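Local structure of dTDP-4-dehydrorhamnose Reductase (Yersinia enterocolitica, 5U9C) at residues Gly191-Ala196 / Phe217-Thr222; Tyr118-Ile123 / Ile262-Met267; Leu150-Gly155 / Asn201-Ala206. The protein probably reduces dTDP-4-dehydro-L-rhamnose to dTDP-L-rhamnose with NADPH, the closing step of dTDP-L-rhamnose biosynthesis. All blocks are in the same frame, centred on the assembly; numbering follows the deposited sequence.

Contact 1: residues Gly191-Ala196 / Phe217-Thr222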
# COMPACT_ATOMS: atom_id res chain seq x y z
N GLY D 191 -19.90 4.58 -7.39
CA GLY D 191 -20.25 5.78 -6.63
C GLY D 191 -21.68 5.69 -6.14
O GLY D 191 -22.31 4.64 -6.24
N SER D 192 -22.18 6.80 -5.59
CA SER D 192 -23.54 6.93 -5.11
C SER D 192 -24.15 8.18 -5.73
O SER D 192 -23.46 9.20 -5.94
CB SER D 192 -23.53 7.07 -3.58
OG SER D 192 -23.03 5.89 -2.96
N ILE D 193 -25.45 8.14 -6.02
CA ILE D 193 -26.08 9.32 -6.59
C ILE D 193 -26.76 10.17 -5.50
O ILE D 193 -27.23 9.66 -4.48
CB ILE D 193 -27.12 8.99 -7.69
CG1 ILE D 193 -28.21 8.05 -7.18
CG2 ILE D 193 -26.44 8.39 -8.91
CD1 ILE D 193 -29.28 7.76 -8.21
N THR D 194 -26.78 11.47 -5.74
CA THR D 194 -27.45 12.43 -4.88
C THR D 194 -28.42 13.23 -5.72
O THR D 194 -28.02 13.95 -6.65
CB THR D 194 -26.47 13.41 -4.22
OG1 THR D 194 -25.56 12.71 -3.37
CG2 THR D 194 -27.22 14.46 -3.37
N SER D 195 -29.71 13.12 -5.40
CA SER D 195 -30.75 13.91 -6.07
C SER D 195 -30.65 15.35 -5.59
O SER D 195 -30.80 15.61 -4.39
CB SER D 195 -32.14 13.36 -5.73
OG SER D 195 -33.15 14.33 -6.03
N ALA D 196 -30.38 16.28 -6.50
CA ALA D 196 -30.30 17.70 -6.14
C ALA D 196 -31.62 18.20 -5.51
O ALA D 196 -31.57 18.97 -4.56
CB ALA D 196 -29.91 18.57 -7.34
N PHE D 217 -24.98 12.90 2.20
CA PHE D 217 -26.34 12.91 1.69
C PHE D 217 -26.36 12.27 0.30
O PHE D 217 -25.93 12.88 -0.71
CB PHE D 217 -26.93 14.34 1.67
CG PHE D 217 -28.43 14.36 1.40
CD1 PHE D 217 -28.90 14.26 0.10
CD2 PHE D 217 -29.35 14.45 2.43
CE1 PHE D 217 -30.25 14.25 -0.17
CE2 PHE D 217 -30.71 14.46 2.16
CZ PHE D 217 -31.16 14.36 0.86
N ALA D 218 -26.85 11.03 0.25
CA ALA D 218 -26.92 10.28 -1.01
C ALA D 218 -27.92 9.14 -0.94
O ALA D 218 -28.19 8.59 0.14
CB ALA D 218 -25.54 9.71 -1.33
N SER D 219 -28.43 8.77 -2.11
CA SER D 219 -29.34 7.63 -2.21
C SER D 219 -28.57 6.36 -1.83
O SER D 219 -27.34 6.28 -2.00
CB SER D 219 -29.89 7.51 -3.64
OG SER D 219 -30.58 8.67 -4.04
N SER D 220 -29.30 5.38 -1.34
CA SER D 220 -28.71 4.11 -0.93
C SER D 220 -28.31 3.29 -2.16
O SER D 220 -29.11 3.10 -3.07
CB SER D 220 -29.72 3.33 -0.07
OG SER D 220 -29.22 2.06 0.30
N GLY D 221 -27.06 2.82 -2.18
CA GLY D 221 -26.58 2.00 -3.29
C GLY D 221 -25.24 2.48 -3.80
O GLY D 221 -25.00 3.69 -3.89
N THR D 222 -24.36 1.52 -4.06
CA THR D 222 -23.02 1.77 -4.62
C THR D 222 -23.09 1.15 -5.99
O THR D 222 -23.09 -0.07 -6.11
CB THR D 222 -21.93 1.14 -3.76
OG1 THR D 222 -22.05 1.67 -2.45
CG2 THR D 222 -20.56 1.46 -4.28
O HOH W 1 -22.52 3.82 -1.06
O HOH W 2 -26.62 5.84 -4.68
O HOH W 3 -30.43 11.46 -3.27

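Contact 2: residues Tyr118-Ile123 / Ile262-Met267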
# COMPACT_ATOMS: atom_id res chain seq x y z
N TYR D 118 -18.03 4.65 2.07
CA TYR D 118 -17.51 5.42 3.20
C TYR D 118 -18.63 6.15 3.98
O TYR D 118 -19.52 6.78 3.37
CB TYR D 118 -16.50 6.48 2.69
CG TYR D 118 -15.34 5.90 1.91
CD1 TYR D 118 -15.43 5.69 0.54
CD2 TYR D 118 -14.15 5.54 2.56
CE1 TYR D 118 -14.38 5.13 -0.16
CE2 TYR D 118 -13.09 4.97 1.86
CZ TYR D 118 -13.21 4.79 0.50
OH TYR D 118 -12.15 4.24 -0.19
N ASN D 119 -18.57 6.08 5.31
CA ASN D 119 -19.50 6.82 6.15
C ASN D 119 -18.78 8.00 6.85
O ASN D 119 -17.57 8.21 6.62
CB ASN D 119 -20.25 5.90 7.13
CG ASN D 119 -19.34 5.27 8.15
OD1 ASN D 119 -18.46 5.94 8.73
ND2 ASN D 119 -19.59 3.99 8.44
N GLU D 120 -19.51 8.77 7.65
CA GLU D 120 -18.95 9.96 8.31
C GLU D 120 -17.79 9.68 9.30
O GLU D 120 -17.05 10.59 9.64
CB GLU D 120 -20.04 10.82 8.98
CG GLU D 120 -21.11 11.41 8.04
CD GLU D 120 -22.34 10.51 7.83
OE1 GLU D 120 -22.25 9.29 8.06
OE2 GLU D 120 -23.40 11.03 7.42
N LEU D 121 -17.62 8.43 9.74
CA LEU D 121 -16.48 8.07 10.61
C LEU D 121 -15.20 7.76 9.81
O LEU D 121 -14.10 7.77 10.39
CB LEU D 121 -16.79 6.90 11.54
CG LEU D 121 -17.61 7.25 12.76
CD1 LEU D 121 -17.90 6.00 13.60
CD2 LEU D 121 -16.90 8.31 13.60
N ASP D 122 -15.34 7.45 8.52
CA ASP D 122 -14.18 7.15 7.70
C ASP D 122 -13.33 8.42 7.57
O ASP D 122 -13.86 9.51 7.54
CB ASP D 122 -14.61 6.56 6.36
CG ASP D 122 -15.01 5.12 6.48
OD1 ASP D 122 -14.09 4.30 6.70
OD2 ASP D 122 -16.21 4.78 6.35
N ILE D 123 -12.01 8.27 7.58
CA ILE D 123 -11.13 9.45 7.53
C ILE D 123 -10.78 9.72 6.08
O ILE D 123 -10.26 8.84 5.40
CB ILE D 123 -9.86 9.24 8.35
CG1 ILE D 123 -10.23 8.75 9.75
CG2 ILE D 123 -9.05 10.53 8.44
CD1 ILE D 123 -9.03 8.39 10.60
N ILE D 262 -20.70 6.69 -0.94
CA ILE D 262 -20.88 7.21 0.42
C ILE D 262 -22.22 6.77 1.01
O ILE D 262 -23.21 6.59 0.29
CB ILE D 262 -20.79 8.73 0.49
CG1 ILE D 262 -21.64 9.41 -0.58
CG2 ILE D 262 -19.34 9.19 0.35
CD1 ILE D 262 -21.82 10.90 -0.33
N GLU D 263 -22.21 6.54 2.31
CA GLU D 263 -23.42 6.22 3.07
C GLU D 263 -23.37 7.01 4.37
O GLU D 263 -22.31 7.57 4.73
CB GLU D 263 -23.57 4.71 3.30
CG GLU D 263 -22.55 4.08 4.20
CD GLU D 263 -22.56 2.56 4.07
OE1 GLU D 263 -22.30 2.05 2.98
OE2 GLU D 263 -22.79 1.89 5.08
N SER D 264 -24.51 7.15 5.03
CA SER D 264 -24.58 7.92 6.27
C SER D 264 -24.94 7.06 7.44
O SER D 264 -25.82 6.19 7.34
CB SER D 264 -25.60 9.04 6.16
OG SER D 264 -25.64 9.82 7.37
N ILE D 265 -24.27 7.31 8.55
CA ILE D 265 -24.62 6.67 9.82
C ILE D 265 -25.35 7.67 10.71
O ILE D 265 -25.76 7.32 11.80
CB ILE D 265 -23.39 6.17 10.58
CG1 ILE D 265 -22.35 7.30 10.72
CG2 ILE D 265 -22.80 5.00 9.82
CD1 ILE D 265 -21.20 6.97 11.67
N TYR D 266 -25.51 8.92 10.26
CA TYR D 266 -26.16 9.95 11.08
C TYR D 266 -27.49 10.50 10.56
O TYR D 266 -28.16 11.22 11.29
CB TYR D 266 -25.21 11.15 11.32
CG TYR D 266 -23.91 10.84 12.06
CD1 TYR D 266 -23.89 9.99 13.16
CD2 TYR D 266 -22.73 11.49 11.74
CE1 TYR D 266 -22.72 9.73 13.86
CE2 TYR D 266 -21.55 11.24 12.43
CZ TYR D 266 -21.56 10.36 13.49
OH TYR D 266 -20.41 10.10 14.18
N MSE D 267 -27.87 10.19 9.32
CA MSE D 267 -29.12 10.74 8.77
C MSE D 267 -30.33 10.23 9.50
O MSE D 267 -31.30 10.98 9.69
CB MSE D 267 -29.20 10.47 7.27
CG MSE D 267 -28.22 11.38 6.52
SE MSE D 267 -28.94 13.21 6.29
CE MSE D 267 -30.56 12.55 5.41
O HOH W 4 -21.52 2.19 7.37

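Contact 3: residues Leu150-Gly155 / Asn201-Ala206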
# COMPACT_ATOMS: atom_id res chain seq x y z
N LEU D 150 -22.27 23.47 8.83
CA LEU D 150 -22.79 22.20 8.34
C LEU D 150 -22.05 21.87 7.04
O LEU D 150 -22.05 22.68 6.09
CB LEU D 150 -24.29 22.23 8.11
CG LEU D 150 -24.90 20.93 7.57
CD1 LEU D 150 -24.60 19.73 8.47
CD2 LEU D 150 -26.40 21.05 7.37
N ILE D 151 -21.42 20.71 7.00
CA ILE D 151 -20.71 20.24 5.81
C ILE D 151 -21.48 19.03 5.32
O ILE D 151 -21.70 18.07 6.08
CB ILE D 151 -19.27 19.85 6.15
CG1 ILE D 151 -18.47 21.12 6.45
CG2 ILE D 151 -18.63 19.08 4.99
CD1 ILE D 151 -17.14 20.86 7.14
N ILE D 152 -21.94 19.10 4.08
CA ILE D 152 -22.69 18.01 3.47
C ILE D 152 -21.90 17.48 2.29
O ILE D 152 -21.53 18.23 1.37
CB ILE D 152 -24.05 18.44 2.95
CG1 ILE D 152 -24.87 19.11 4.07
CG2 ILE D 152 -24.79 17.23 2.37
CD1 ILE D 152 -26.22 19.61 3.60
N ARG D 153 -21.64 16.18 2.31
CA ARG D 153 -20.94 15.54 1.21
C ARG D 153 -21.97 14.87 0.32
O ARG D 153 -22.75 14.04 0.77
CB ARG D 153 -19.90 14.53 1.72
CG ARG D 153 -18.84 15.11 2.64
CD ARG D 153 -17.74 14.10 2.94
NE ARG D 153 -16.70 14.61 3.81
CZ ARG D 153 -16.33 14.11 4.99
NH1 ARG D 153 -16.86 13.00 5.50
NH2 ARG D 153 -15.34 14.71 5.65
N ALA D 154 -21.99 15.29 -0.94
CA ALA D 154 -22.86 14.72 -1.97
C ALA D 154 -22.00 13.85 -2.89
O ALA D 154 -20.80 14.07 -3.03
CB ALA D 154 -23.54 15.82 -2.78
N GLY D 155 -22.64 12.88 -3.51
CA GLY D 155 -21.98 11.98 -4.44
C GLY D 155 -22.17 12.50 -5.86
O GLY D 155 -21.98 13.69 -6.13
N ASN D 201 -34.45 20.06 -0.52
CA ASN D 201 -35.43 19.94 0.54
C ASN D 201 -34.76 19.75 1.91
O ASN D 201 -35.22 20.32 2.91
CB ASN D 201 -36.40 18.79 0.25
CG ASN D 201 -37.27 19.04 -0.99
OD1 ASN D 201 -37.56 20.20 -1.34
ND2 ASN D 201 -37.71 17.97 -1.64
N PHE D 202 -33.69 18.95 1.94
CA PHE D 202 -32.96 18.71 3.18
C PHE D 202 -32.30 20.00 3.66
O PHE D 202 -32.30 20.28 4.86
CB PHE D 202 -31.90 17.60 3.06
CG PHE D 202 -31.08 17.45 4.31
CD1 PHE D 202 -31.56 16.72 5.38
CD2 PHE D 202 -29.88 18.13 4.45
CE1 PHE D 202 -30.83 16.61 6.55
CE2 PHE D 202 -29.16 18.04 5.63
CZ PHE D 202 -29.63 17.28 6.67
N ILE D 203 -31.74 20.76 2.73
CA ILE D 203 -31.08 22.01 3.05
C ILE D 203 -32.06 23.02 3.67
O ILE D 203 -31.70 23.71 4.64
CB ILE D 203 -30.34 22.59 1.84
CG1 ILE D 203 -29.11 21.72 1.55
CG2 ILE D 203 -29.92 24.02 2.11
CD1 ILE D 203 -28.36 22.09 0.29
N ILE D 204 -33.28 23.11 3.13
CA ILE D 204 -34.29 24.03 3.68
C ILE D 204 -34.58 23.62 5.14
O ILE D 204 -34.64 24.46 6.04
CB ILE D 204 -35.58 24.03 2.82
CG1 ILE D 204 -35.27 24.51 1.39
CG2 ILE D 204 -36.68 24.88 3.46
CD1 ILE D 204 -34.81 25.95 1.28
N TRP D 205 -34.71 22.32 5.37
CA TRP D 205 -34.94 21.79 6.71
C TRP D 205 -33.75 22.13 7.61
O TRP D 205 -33.94 22.55 8.75
CB TRP D 205 -35.18 20.27 6.65
CG TRP D 205 -35.28 19.59 8.00
CD1 TRP D 205 -36.41 19.33 8.70
CD2 TRP D 205 -34.19 19.10 8.80
NE1 TRP D 205 -36.10 18.70 9.89
CE2 TRP D 205 -34.75 18.56 9.98
CE3 TRP D 205 -32.80 19.08 8.64
CZ2 TRP D 205 -33.96 17.99 10.99
CZ3 TRP D 205 -32.02 18.51 9.65
CH2 TRP D 205 -32.61 17.98 10.80
N ALA D 206 -32.54 21.99 7.07
CA ALA D 206 -31.30 22.21 7.83
C ALA D 206 -31.13 23.66 8.26
O ALA D 206 -30.68 23.93 9.37
CB ALA D 206 -30.09 21.76 7.03

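Contact 1: residues Gly191-Ala196 / Phe217-Thr222
Strand 190-195 of the small mixed sheet is flanked here by the loop leaving strand 213-217, Thr-194 meeting Phe-217 at one end and Gly-191 meeting Thr-222 at the other. The hydroxyl OG1 of Thr-194 donates to Phe-217 O over 2.7 Å, in the carbonyl plane and on a lone pair. Threonine suits the place because its branches divide the work: its rotation (chi1 -63°) sets OG1 anti to the carbonyl carbon and CG2 anti to the backbone N, which brings the methyl to the edge of the phenyl ring, 3.9 Å from CD1 of Phe-217. The same hydroxyl accepts from Gly-155 N.

Next along, the loop makes one backbone bond to the strand, Ser-219 N to Ile-193 O at 2.8 Å, on its way from the parallel Rossmann sheet to strand 223-224, the antiparallel neighbour of strand 190-195. Past it a water links the two backbones, accepting from Ile-193 N and donating to Ser-219 O and Gly-221 O. Gly-221 takes a positive phi of 132°, a backbone shape that calls for glycine. A second water donates to OG of Ser-219, whose stronger tie is to Asp-282 on helix 279-288, and accepts from Ser-195 N at 2.8 Å.

Contact 2: residues Tyr118-Ile123 / Ile262-Met267
Glu-120 grips the side chain of Ser-264 and the backbone N-H of the next residue, Ile-265, and forms the tight part of this contact. Its chain is bent at chi2 (90°), which turns the carboxylate back toward the opposing loop. There OE1 receives Ile-265 N at 2.9 Å in a nearly straight bond (166°), while OE2 takes the hydroxyl OG of Ser-264 at a short 2.5 Å. Both oxygens use their syn lone pairs, so a two-pronged acceptor meets two adjacent donors, and His-216 N is a further donor to OE2. Glutamate is well chosen: it is long enough to cross and offers two acceptors, one to each donor. Ser-264 OG, in donating, is also fixed as acceptor for Tyr-266 N and the backbone N of selenomethionine Met-267. The aliphatic part of Glu-120 slides past the Tyr-266 ring, CB standing 3.8 Å from CE2, and CG of Leu-121 packs 3.8 Å from CD1 of Ile-265.

The partly exposed side chain of Glu-263 is the looser side. Its carboxylate meets Asn-119 only through a water, which accepts from Asn-119 ND2 and donates to Glu-263 OE2. That oxygen is also bonded to His-246 of a third subunit. Asn-119 suits its corner because OD1 accepts from Leu-121 N at 2.8 Å while ND2 holds the water. Asp-122 OD2 receives Asn-119 N and also bonds Tyr-129 OH of a second subunit.

The two irregular loops share one parallel bridge, Tyr-118 with Ile-262, where Glu-263 N donates to Tyr-118 O at 2.9 Å; after it 118-123 folds into an Asx turn within a type I beta turn and 262-267 into an ST turn.

Contact 3: residues Leu150-Gly155 / Asn201-Ala206
Ile-152 and Leu-150, alternate residues of strand 149-154, push their side chains into the inner surface of helix 196-209, whose segment 201-206 runs almost antiparallel to residues 150-154 (167°). The short axes stay 11.6 Å apart, so branched and aromatic side chains have to bridge the distance. The tip of Ile-152 is one bump: CD1 comes up to the edge of the Phe-202 ring, 3.9 Å from CE2 and near the ring plane, and flanks CG1 of Ile-203 at 4.1 Å. The longer arm of isoleucine, CG1 to CD1, makes this reach, with CG1 anti to the carbonyl carbon (chi1 -55°).

Leu-150 fills the shallow place over Ala-206, whose side chain is a single methyl, one helical turn on from Phe-202. Its CD2 lies 3.8 Å from Ala-206 CB, with CE2 of Phe-202 at 4.4 Å beside it. No polar atom takes part in this buried, wholly apolar layer of aliphatic and aromatic carbon.

Leu-102 of strand 100-106 touches Leu-150, Ile-152 and Ile-203, and Phe-217 of strand 213-217 meets Phe-202 on the other flank. The intervening residues Ile-151 and Arg-153 point to the opposite side of the Rossmann sheet, where helix 129-144 packs.

How the contacts relate
Residues 118-123 come first and, 139 residues later, are met by 262-267, so contact 2 closes the widest loop. Contacts 1 and 3 both nest inside it. They cross each other, since their segments alternate in the order 150-155, 191-196, 201-206, 217-222. Contact 3 seats helix 196-209 on the parallel Rossmann sheet; contact 1 joins the exit from that sheet to the mixed one, and strand 190-195 runs directly into the helix. Contact 2 brings in the loops after strands 117-118 and 261-262. Neighbouring pieces lock together: Ser-192 OG probably bonds Ile-262 N, Phe-217 N probably bonds Arg-153 O, and CD1 of Ile-262 packs on Arg-153 O.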